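PDB 1G43: scaffolding protein from Clostridium cellulolyticum, which probably anchors the cellulosome and its enzymes to crystalline cellulose through this family IIIa carbohydrate-binding module, a calcium-containing beta-sandwich. Local coordinates for residues G4-Q9 with F26-T31; A62-G67 with G110-Q115. All blocks are in the same frame, centred on the assembly; numbering follows the deposited sequence.

Contact 1: residues G4-Q9 with F26-T31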
ATOM      1  N   GLY A   4      12.766  -9.030  -4.727  1.00 38.75           N
ATOM      2  CA  GLY A   4      13.189  -8.075  -5.749  1.00 37.59           C
ATOM      3  C   GLY A   4      12.522  -8.245  -7.108  1.00 36.33           C
ATOM      4  O   GLY A   4      13.059  -7.844  -8.143  1.00 36.07           O
ATOM      5  N   VAL A   5      11.349  -8.862  -7.090  1.00 34.98           N
ATOM      6  CA  VAL A   5      10.554  -9.085  -8.279  1.00 33.64           C
ATOM      7  C   VAL A   5       9.963  -7.738  -8.654  1.00 32.25           C
ATOM      8  O   VAL A   5       9.608  -7.490  -9.809  1.00 32.27           O
ATOM      9  CB  VAL A   5       9.464 -10.112  -7.959  1.00 34.85           C
ATOM     10  CG1 VAL A   5       8.196  -9.831  -8.757  1.00 35.34           C
ATOM     11  CG2 VAL A   5      10.000 -11.512  -8.288  1.00 36.02           C
ATOM     12  N   VAL A   6       9.851  -6.866  -7.656  1.00 31.76           N
ATOM     13  CA  VAL A   6       9.339  -5.505  -7.862  1.00 30.31           C
ATOM     14  C   VAL A   6      10.077  -4.530  -6.959  1.00 30.61           C
ATOM     15  O   VAL A   6      10.652  -4.914  -5.948  1.00 30.90           O
ATOM     16  CB  VAL A   6       7.816  -5.398  -7.577  1.00 29.62           C
ATOM     17  CG1 VAL A   6       7.085  -6.396  -8.421  1.00 28.42           C
ATOM     18  CG2 VAL A   6       7.515  -5.620  -6.101  1.00 28.60           C
ATOM     19  N   SER A   7      10.073  -3.270  -7.348  1.00 30.35           N
ATOM     20  CA  SER A   7      10.697  -2.217  -6.571  1.00 30.09           C
ATOM     21  C   SER A   7       9.508  -1.350  -6.148  1.00 30.13           C
ATOM     22  O   SER A   7       8.544  -1.232  -6.907  1.00 31.10           O
ATOM     23  CB  SER A   7      11.628  -1.421  -7.490  1.00 30.25           C
ATOM     24  OG  SER A   7      12.068  -0.198  -6.895  1.00 33.54           O
ATOM     25  N   VAL A   8       9.548  -0.732  -4.975  1.00 28.57           N
ATOM     26  CA  VAL A   8       8.406   0.110  -4.586  1.00 29.07           C
ATOM     27  C   VAL A   8       8.741   1.472  -3.970  1.00 27.34           C
ATOM     28  O   VAL A   8       9.644   1.584  -3.145  1.00 29.61           O
ATOM     29  CB  VAL A   8       7.486  -0.621  -3.588  1.00 28.78           C
ATOM     30  CG1 VAL A   8       6.316   0.311  -3.196  1.00 28.65           C
ATOM     31  CG2 VAL A   8       6.988  -1.934  -4.191  1.00 27.73           C
ATOM     32  N   GLN A   9       8.032   2.505  -4.386  1.00 26.23           N
ATOM     33  CA  GLN A   9       8.233   3.825  -3.819  1.00 26.19           C
ATOM     34  C   GLN A   9       6.969   4.227  -3.086  1.00 26.22           C
ATOM     35  O   GLN A   9       5.867   3.754  -3.409  1.00 25.78           O
ATOM     36  CB  GLN A   9       8.578   4.842  -4.889  1.00 27.24           C
ATOM     37  CG  GLN A   9      10.046   4.859  -5.214  1.00 29.71           C
ATOM     38  CD  GLN A   9      10.390   5.961  -6.179  1.00 32.14           C
ATOM     39  OE1 GLN A   9       9.866   6.020  -7.300  1.00 34.12           O
ATOM     40  NE2 GLN A   9      11.256   6.851  -5.756  1.00 32.00           N
ATOM     41  N   PHE A  26       1.555   4.229  -3.501  1.00 24.19           N
ATOM     42  CA  PHE A  26       2.667   3.413  -3.955  1.00 23.58           C
ATOM     43  C   PHE A  26       2.910   3.472  -5.445  1.00 24.53           C
ATOM     44  O   PHE A  26       1.973   3.541  -6.235  1.00 23.81           O
ATOM     45  CB  PHE A  26       2.432   1.939  -3.618  1.00 22.30           C
ATOM     46  CG  PHE A  26       1.916   1.690  -2.246  1.00 22.95           C
ATOM     47  CD1 PHE A  26       0.559   1.804  -1.965  1.00 22.94           C
ATOM     48  CD2 PHE A  26       2.780   1.312  -1.227  1.00 22.25           C
ATOM     49  CE1 PHE A  26       0.066   1.542  -0.676  1.00 23.24           C
ATOM     50  CE2 PHE A  26       2.301   1.050   0.059  1.00 22.38           C
ATOM     51  CZ  PHE A  26       0.945   1.163   0.338  1.00 23.32           C
ATOM     52  N   LYS A  27       4.181   3.446  -5.826  1.00 24.72           N
ATOM     53  CA  LYS A  27       4.532   3.381  -7.241  1.00 25.68           C
ATOM     54  C   LYS A  27       5.304   2.066  -7.281  1.00 25.82           C
ATOM     55  O   LYS A  27       6.410   1.971  -6.776  1.00 26.02           O
ATOM     56  CB  LYS A  27       5.403   4.559  -7.675  1.00 28.06           C
ATOM     57  CG  LYS A  27       5.218   4.864  -9.170  1.00 33.18           C
ATOM     58  CD  LYS A  27       6.253   5.843  -9.722  1.00 36.58           C
ATOM     59  CE  LYS A  27       5.776   7.294  -9.552  1.00 41.27           C
ATOM     60  NZ  LYS A  27       4.410   7.532 -10.191  1.00 41.41           N
ATOM     61  N   VAL A  28       4.669   1.031  -7.822  1.00 26.43           N
ATOM     62  CA  VAL A  28       5.246  -0.301  -7.891  1.00 25.45           C
ATOM     63  C   VAL A  28       5.825  -0.571  -9.279  1.00 26.96           C
ATOM     64  O   VAL A  28       5.148  -0.387 -10.301  1.00 25.36           O
ATOM     65  CB  VAL A  28       4.171  -1.379  -7.556  1.00 25.40           C
ATOM     66  CG1 VAL A  28       4.738  -2.768  -7.763  1.00 23.50           C
ATOM     67  CG2 VAL A  28       3.696  -1.230  -6.106  1.00 23.39           C
ATOM     68  N   THR A  29       7.097  -0.973  -9.307  1.00 26.63           N
ATOM     69  CA  THR A  29       7.775  -1.265 -10.565  1.00 27.25           C
ATOM     70  C   THR A  29       8.136  -2.731 -10.716  1.00 27.77           C
ATOM     71  O   THR A  29       8.761  -3.336  -9.833  1.00 27.89           O
ATOM     72  CB  THR A  29       9.041  -0.457 -10.706  1.00 27.20           C
ATOM     73  OG1 THR A  29       8.703   0.928 -10.760  1.00 28.03           O
ATOM     74  CG2 THR A  29       9.771  -0.848 -11.985  1.00 28.91           C
ATOM     75  N   ASN A  30       7.727  -3.291 -11.845  1.00 28.85           N
ATOM     76  CA  ASN A  30       7.986  -4.691 -12.172  1.00 28.50           C
ATOM     77  C   ASN A  30       9.441  -4.774 -12.601  1.00 28.39           C
ATOM     78  O   ASN A  30       9.804  -4.344 -13.685  1.00 28.81           O
ATOM     79  CB  ASN A  30       7.057  -5.130 -13.320  1.00 28.34           C
ATOM     80  CG  ASN A  30       7.164  -6.628 -13.650  1.00 29.26           C
ATOM     81  OD1 ASN A  30       8.105  -7.328 -13.244  1.00 27.89           O
ATOM     82  ND2 ASN A  30       6.196  -7.116 -14.409  1.00 30.56           N
ATOM     83  N   THR A  31      10.283  -5.307 -11.731  1.00 29.79           N
ATOM     84  CA  THR A  31      11.692  -5.441 -12.051  1.00 31.28           C
ATOM     85  C   THR A  31      12.065  -6.902 -12.206  1.00 32.33           C
ATOM     86  O   THR A  31      13.250  -7.261 -12.224  1.00 32.87           O
ATOM     87  CB  THR A  31      12.563  -4.841 -10.971  1.00 30.55           C
ATOM     88  OG1 THR A  31      12.345  -5.548  -9.742  1.00 29.95           O
ATOM     89  CG2 THR A  31      12.244  -3.369 -10.809  1.00 31.50           C
TER
HETATM   90  O   HOH W   1       8.844   1.688  -8.097  1.00 34.08           O
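Residues 6-9 and 26-30 pair as neighbouring antiparallel strands, the two arms of the N-terminal beta hairpin of the sandwich. Ser7 with Thr29 and Gln9 with Lys27 are the hydrogen-bonded pairs, each closed by two backbone bonds. The straightest runs from Thr29 N to Ser7 O, 2.8 Å with 178° at the hydrogen. Past Val6 the ladder frays: Thr31 N still reaches Val5 O, but from above the carbonyl plane, and Thr31 OG1 adds a weak bond to Gly4 O at 2.9 Å.

On the face carrying Val6, Val8 and Val28, the branches pack against one another. Val8 and Val28 run alongside each other in the same direction, with CG2 of Val8 3.9 Å from CG2 of Val28. The other methyl of Val8, CG1, lies anti to the backbone N (chi1 179°), which sends it to the ring edge of Phe26, 4.2 Å from CD2. Val6 CB meets Val28 CG1 at 4.1 Å.

On the opposite face, beside Thr29 and Lys27, one water donates to Lys27 O at 2.8 Å and weakly to Ser7 O, and it also hydrogen-bonds Thr29 OG1, so it ties a side chain to carbonyls of both strands. Farther along, Thr31 CG2 rests 3.9 Å from Ser7 CB.

The valine face is buried against strands 41-47 and 147-150, with Leu41 and Leu43 under Val28 and Ala148 under Val8. In the sheet itself, strand 111-120 pairs with the other edge of 18-30, and Ser111 OG bonds Thr29 OG1.

Contact 2: residues A62-G67 with G110-Q115; sequences AGYMSG and GSIEIQ
The ring of Tyr64 is the flat group that meets the partner strand, and Ile112 meets it obliquely: CG1 of Ile112 lies 4.0 Å from ring atom CD2 of Tyr64, and CD1 of Ile112 is at nearly the same range. The carbonyl O of Ser111 also approaches the ring obliquely, and it sits close to the Tyr64 CB, at 3.1 Å. With chi1 at 68°, the tyrosine CG sits between its own backbone N and carbonyl carbon, and the ring swings away from the partner strand while its CB stays against it. The phenol end is then fixed by a hydrogen bond from Tyr64 OH to Ala103 O, and Leu38 and Ile71 add apolar contacts to the side chain.

Next to the tyrosine, at Gly63, the backbones pair antiparallel. Gly63 and Glu113 form the hydrogen-bonded pair, Gly63 N to Glu113 O and Glu113 N to Gly63 O both measuring 3.1 Å; in the second, the C=O...N angle opens to 161°. Ala62 CA adds a CA-H...O contact to Glu113 O at 3.0 Å. Beyond Tyr64 the strands separate, and a water takes over, donating to Ser111 O at 2.7 Å and weakly accepting from Met65 N.

The Glu113 side chain goes to the other face, where its OE2 is hydrogen-bonded to Tyr140 OH. Ala62, Tyr64, Ile112 and Ile114 share the buried face, with Ile112 also touching Val28. One apolar face turned inward and one polar face turned outward is the pattern of a beta-sandwich sheet, as expected for a family 3 cellulose-binding module.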
ATOM      1  N   ALA A  62      -5.635   4.743  -9.494  1.00 24.61           N
ATOM      2  CA  ALA A  62      -4.709   3.657  -9.752  1.00 25.78           C
ATOM      3  C   ALA A  62      -4.651   3.486 -11.255  1.00 26.58           C
ATOM      4  O   ALA A  62      -5.691   3.470 -11.928  1.00 26.62           O
ATOM      5  CB  ALA A  62      -5.172   2.378  -9.091  1.00 26.41           C
ATOM      6  N   GLY A  63      -3.443   3.355 -11.785  1.00 26.34           N
ATOM      7  CA  GLY A  63      -3.311   3.201 -13.218  1.00 28.12           C
ATOM      8  C   GLY A  63      -1.950   2.757 -13.692  1.00 28.86           C
ATOM      9  O   GLY A  63      -0.968   2.792 -12.932  1.00 27.57           O
ATOM     10  N   TYR A  64      -1.902   2.318 -14.955  1.00 30.37           N
ATOM     11  CA  TYR A  64      -0.654   1.872 -15.570  1.00 31.85           C
ATOM     12  C   TYR A  64      -0.728   1.726 -17.092  1.00 33.82           C
ATOM     13  O   TYR A  64      -1.799   1.650 -17.695  1.00 32.95           O
ATOM     14  CB  TYR A  64      -0.177   0.560 -14.947  1.00 30.59           C
ATOM     15  CG  TYR A  64      -1.058  -0.625 -15.265  1.00 31.14           C
ATOM     16  CD1 TYR A  64      -0.826  -1.408 -16.400  1.00 32.58           C
ATOM     17  CD2 TYR A  64      -2.127  -0.957 -14.447  1.00 29.64           C
ATOM     18  CE1 TYR A  64      -1.646  -2.497 -16.707  1.00 32.34           C
ATOM     19  CE2 TYR A  64      -2.941  -2.031 -14.743  1.00 31.12           C
ATOM     20  CZ  TYR A  64      -2.696  -2.803 -15.871  1.00 31.71           C
ATOM     21  OH  TYR A  64      -3.484  -3.902 -16.137  1.00 30.54           O
ATOM     22  N   MET A  65       0.454   1.684 -17.692  1.00 35.87           N
ATOM     23  CA  MET A  65       0.631   1.570 -19.125  1.00 37.99           C
ATOM     24  C   MET A  65       0.778   0.125 -19.537  1.00 38.74           C
ATOM     25  O   MET A  65       1.572  -0.620 -18.959  1.00 39.18           O
ATOM     26  CB  MET A  65       1.876   2.346 -19.533  1.00 39.97           C
ATOM     27  CG  MET A  65       1.684   3.841 -19.395  1.00 40.60           C
ATOM     28  SD  MET A  65       0.616   4.374 -20.732  1.00 44.29           S
ATOM     29  CE  MET A  65       1.961   4.563 -22.010  1.00 40.71           C
ATOM     30  N   SER A  66      -0.021  -0.271 -20.523  1.00 40.45           N
ATOM     31  CA  SER A  66       0.012  -1.627 -21.068  1.00 41.14           C
ATOM     32  C   SER A  66       0.327  -1.341 -22.531  1.00 41.66           C
ATOM     33  O   SER A  66      -0.542  -0.874 -23.279  1.00 42.21           O
ATOM     34  CB  SER A  66      -1.370  -2.276 -20.938  1.00 41.42           C
ATOM     35  OG  SER A  66      -1.290  -3.691 -20.839  1.00 41.73           O
ATOM     36  N   GLY A  67       1.576  -1.560 -22.942  1.00 42.40           N
ATOM     37  CA  GLY A  67       1.914  -1.280 -24.329  1.00 41.56           C
ATOM     38  C   GLY A  67       1.786   0.227 -24.461  1.00 41.50           C
ATOM     39  O   GLY A  67       2.451   0.953 -23.726  1.00 41.54           O
ATOM     40  N   GLY A 110       7.331  -2.414 -16.213  1.00 34.85           N
ATOM     41  CA  GLY A 110       6.223  -1.470 -16.095  1.00 34.27           C
ATOM     42  C   GLY A 110       6.007  -0.940 -14.661  1.00 34.62           C
ATOM     43  O   GLY A 110       6.549  -1.478 -13.686  1.00 33.73           O
ATOM     44  N   SER A 111       5.199   0.116 -14.534  1.00 34.23           N
ATOM     45  CA  SER A 111       4.883   0.724 -13.228  1.00 33.38           C
ATOM     46  C   SER A 111       3.394   0.917 -12.988  1.00 31.46           C
ATOM     47  O   SER A 111       2.664   1.312 -13.887  1.00 33.28           O
ATOM     48  CB  SER A 111       5.507   2.110 -13.107  1.00 32.75           C
ATOM     49  OG  SER A 111       6.884   2.022 -12.886  1.00 35.48           O
ATOM     50  N   ILE A 112       2.943   0.655 -11.773  1.00 29.19           N
ATOM     51  CA  ILE A 112       1.562   0.914 -11.445  1.00 27.40           C
ATOM     52  C   ILE A 112       1.551   1.882 -10.253  1.00 26.68           C
ATOM     53  O   ILE A 112       2.278   1.691  -9.275  1.00 27.70           O
ATOM     54  CB  ILE A 112       0.788  -0.391 -11.085  1.00 26.99           C
ATOM     55  CG1 ILE A 112      -0.689  -0.049 -10.810  1.00 24.76           C
ATOM     56  CG2 ILE A 112       1.486  -1.116  -9.929  1.00 25.97           C
ATOM     57  CD1 ILE A 112      -1.533  -1.260 -10.426  1.00 24.92           C
ATOM     58  N   GLU A 113       0.748   2.935 -10.350  1.00 27.27           N
ATOM     59  CA  GLU A 113       0.628   3.903  -9.273  1.00 25.78           C
ATOM     60  C   GLU A 113      -0.699   3.642  -8.575  1.00 25.10           C
ATOM     61  O   GLU A 113      -1.729   3.515  -9.216  1.00 25.55           O
ATOM     62  CB  GLU A 113       0.679   5.326  -9.806  1.00 27.42           C
ATOM     63  CG  GLU A 113       0.575   6.356  -8.686  1.00 30.74           C
ATOM     64  CD  GLU A 113       0.722   7.793  -9.166  1.00 32.13           C
ATOM     65  OE1 GLU A 113       0.779   8.020 -10.401  1.00 36.10           O
ATOM     66  OE2 GLU A 113       0.780   8.695  -8.306  1.00 31.96           O
ATOM     67  N   ILE A 114      -0.657   3.550  -7.253  1.00 23.38           N
ATOM     68  CA  ILE A 114      -1.830   3.241  -6.457  1.00 22.08           C
ATOM     69  C   ILE A 114      -1.972   4.218  -5.295  1.00 21.52           C
ATOM     70  O   ILE A 114      -1.200   4.154  -4.342  1.00 22.23           O
ATOM     71  CB  ILE A 114      -1.702   1.817  -5.910  1.00 20.83           C
ATOM     72  CG1 ILE A 114      -1.413   0.857  -7.059  1.00 20.77           C
ATOM     73  CG2 ILE A 114      -2.969   1.414  -5.193  1.00 20.47           C
ATOM     74  CD1 ILE A 114      -1.341  -0.579  -6.643  1.00 22.54           C
ATOM     75  N   GLN A 115      -2.960   5.108  -5.364  1.00 20.71           N
ATOM     76  CA  GLN A 115      -3.155   6.108  -4.319  1.00 21.45           C
ATOM     77  C   GLN A 115      -4.355   5.773  -3.503  1.00 20.86           C
ATOM     78  O   GLN A 115      -5.460   5.683  -4.015  1.00 20.81           O
ATOM     79  CB  GLN A 115      -3.260   7.513  -4.907  1.00 23.31           C
ATOM     80  CG  GLN A 115      -2.000   7.881  -5.701  1.00 26.20           C
ATOM     81  CD  GLN A 115      -1.957   9.346  -6.123  1.00 30.43           C
ATOM     82  OE1 GLN A 115      -2.770   9.807  -6.917  1.00 31.83           O
ATOM     83  NE2 GLN A 115      -0.995  10.081  -5.588  1.00 33.36           N
TER
HETATM   84  O   HOH W   2       3.189   2.893 -15.960  1.00 43.67           O

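In the fold
From the N terminus, segment 4-9 runs into the first hairpin, and contact 1 closes that short loop when strand 18-30 returns alongside it. The chain then passes through 41-47, in the other sheet, before entering strand 55-66. Contact 2 closes a longer loop, which includes strands 77-88 and 91-99 of that other sheet, when strand 111-120 comes back to 62-67. The two loops follow one another without crossing. Their partners become neighbours because 18-30 and 111-120 lie side by side, giving the local order 6-11, 18-30, 111-120, 55-66. Backbone bonds Phe26-Ile114 and Asn30-Gly110 join the two contacts into one continuous sheet.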